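Local coordinates for putative metal resistance protein (Proteus mirabilis, PDB 6C29) that probably serves as a membrane protein-disulfide reductase, whose N-terminal periplasmic part, a tandem of immunoglobulin-fold domains, primes the disulfide isomerase ScsC, at residues Val230-Asp234 with Gly235-Gln239. Residues are numbered along the deposited sequence; the frame is centred on the assembly and turned at random.
Sequences VVTDD and GYSRQ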
loop_
_atom_site.group_PDB
_atom_site.type_symbol
_atom_site.label_atom_id
_atom_site.label_comp_id
_atom_site.label_asym_id
_atom_site.label_seq_id
_atom_site.Cartn_x
_atom_site.Cartn_y
_atom_site.Cartn_z
ATOM N N VAL A 230 -2.361 -6.663 6.465
ATOM C CA VAL A 230 -1.655 -7.603 5.639
ATOM C C VAL A 230 -0.748 -8.421 6.543
ATOM O O VAL A 230 -0.022 -7.881 7.360
ATOM C CB VAL A 230 -0.854 -6.876 4.555
ATOM C CG1 VAL A 230 0.104 -7.841 3.827
ATOM C CG2 VAL A 230 -1.818 -6.148 3.604
ATOM N N VAL A 231 -0.797 -9.744 6.414
ATOM C CA VAL A 231 0.126 -10.629 7.081
ATOM C C VAL A 231 0.899 -11.385 6.017
ATOM O O VAL A 231 0.333 -11.785 4.995
ATOM C CB VAL A 231 -0.624 -11.583 8.049
ATOM C CG1 VAL A 231 -1.759 -12.360 7.351
ATOM C CG2 VAL A 231 0.331 -12.543 8.718
ATOM N N THR A 232 2.204 -11.522 6.231
ATOM C CA THR A 232 3.084 -12.190 5.294
ATOM C C THR A 232 3.858 -13.283 5.994
ATOM O O THR A 232 4.141 -13.176 7.189
ATOM C CB THR A 232 4.066 -11.218 4.647
ATOM O OG1 THR A 232 4.983 -10.724 5.626
ATOM C CG2 THR A 232 3.327 -10.041 3.982
ATOM N N ASP A 233 4.216 -14.320 5.249
ATOM C CA ASP A 233 5.155 -15.346 5.687
ATOM C C ASP A 233 5.522 -16.160 4.439
ATOM O O ASP A 233 4.679 -16.354 3.570
ATOM C CB ASP A 233 4.566 -16.233 6.778
ATOM C CG ASP A 233 5.619 -16.962 7.562
ATOM O OD1 ASP A 233 6.815 -16.639 7.453
ATOM O OD2 ASP A 233 5.224 -17.852 8.321
ATOM N N ASP A 234 6.773 -16.616 4.375
ATOM C CA ASP A 234 7.230 -17.528 3.318
ATOM C C ASP A 234 6.931 -16.986 1.928
ATOM O O ASP A 234 6.581 -17.737 1.019
ATOM C CB ASP A 234 6.583 -18.892 3.513
ATOM C CG ASP A 234 7.051 -19.567 4.803
ATOM O OD1 ASP A 234 8.243 -19.439 5.141
ATOM O OD2 ASP A 234 6.209 -20.142 5.515
ATOM N N GLY A 235 7.034 -15.674 1.767
ATOM C CA GLY A 235 6.823 -15.076 0.457
ATOM C C GLY A 235 5.367 -14.947 0.011
ATOM O O GLY A 235 5.095 -14.542 -1.133
ATOM N N TYR A 236 4.443 -15.297 0.898
ATOM C CA TYR A 236 3.021 -15.129 0.665
ATOM C C TYR A 236 2.513 -13.940 1.412
ATOM O O TYR A 236 2.968 -13.677 2.509
ATOM C CB TYR A 236 2.258 -16.372 1.118
ATOM C CG TYR A 236 0.881 -16.562 0.521
ATOM C CD1 TYR A 236 -0.245 -15.923 1.053
ATOM C CD2 TYR A 236 0.701 -17.405 -0.569
ATOM C CE1 TYR A 236 -1.551 -16.120 0.488
ATOM C CE2 TYR A 236 -0.559 -17.616 -1.125
ATOM C CZ TYR A 236 -1.675 -16.977 -0.595
ATOM O OH TYR A 236 -2.906 -17.218 -1.167
ATOM N N SER A 237 1.564 -13.225 0.827
ATOM C CA SER A 237 1.003 -12.044 1.431
ATOM C C SER A 237 -0.503 -12.071 1.372
ATOM O O SER A 237 -1.069 -12.138 0.291
ATOM C CB SER A 237 1.531 -10.816 0.713
ATOM O OG SER A 237 1.037 -9.641 1.297
ATOM N N ARG A 238 -1.142 -11.964 2.536
ATOM C CA ARG A 238 -2.592 -12.073 2.697
ATOM C C ARG A 238 -3.175 -10.823 3.314
ATOM O O ARG A 238 -2.760 -10.399 4.395
ATOM C CB ARG A 238 -2.910 -13.291 3.584
ATOM C CG ARG A 238 -4.321 -13.402 4.136
ATOM C CD ARG A 238 -5.415 -13.657 3.098
ATOM N NE ARG A 238 -6.742 -13.446 3.673
ATOM C CZ ARG A 238 -7.468 -14.386 4.248
ATOM N NH1 ARG A 238 -7.046 -15.635 4.315
ATOM N NH2 ARG A 238 -8.637 -14.060 4.745
ATOM N N GLN A 239 -4.159 -10.266 2.618
ATOM C CA GLN A 239 -4.997 -9.188 3.099
ATOM C C GLN A 239 -6.168 -9.753 3.884
ATOM O O GLN A 239 -6.896 -10.619 3.377
ATOM C CB GLN A 239 -5.488 -8.378 1.899
ATOM C CG GLN A 239 -6.573 -7.390 2.229
ATOM C CD GLN A 239 -6.092 -6.228 3.067
ATOM O OE1 GLN A 239 -5.024 -5.679 2.847
ATOM N NE2 GLN A 239 -6.894 -5.850 4.054
#
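Val231 and Arg238 face each other as an antiparallel hydrogen-bonded pair: Val231 N reaches Arg238 O at 2.9 Å, and Arg238 N returns to Val231 O, also at 2.9 Å. Towards the turn, Asp233 and Tyr236 make the pair that closes it. Asp234 and Gly235, both with positive phi, fill the two corners of this type I' turn.

Arg238 can be followed outward from its backbone. Its CB lies 4.0 Å from Val231 CG1 and 3.8 Å from Val231 O. CG stands opposite the backbone N (chi1 166°), and a bend at the next bond (chi2 67°) turns the chain along its own strand toward Gln239, where NE donates to Gln239 O at 2.8 Å, nearly in the guanidinium plane. Beyond it, NH1 binds Gly153 O, while the side chains of both Arg238 and Val231 touch Ile155.

Val230, Thr232, Ser237 and Gln239 occupy the other face. In the conformer described, one of two modelled, Ser237 OG lies between two methyls, 3.2 Å from Val230 CG1 and 3.6 Å from Thr232 CG2, and hydrogen-bonds to Ser73. The bent side chain of Gln239 crosses Val230 at about a right angle, bringing OE1 to 3.3 Å from Val230 CG2; OE1 also accepts a bond from Arg47.

Near the turn, Asp233 and Asp234 both form salt bridges with Arg173, and Asp234 OD2 is also hydrogen-bonded to His179 ND1. The whole is a two-residue beta hairpin with a type I' turn, linking the last two strands of this tandem immunoglobulin-fold region.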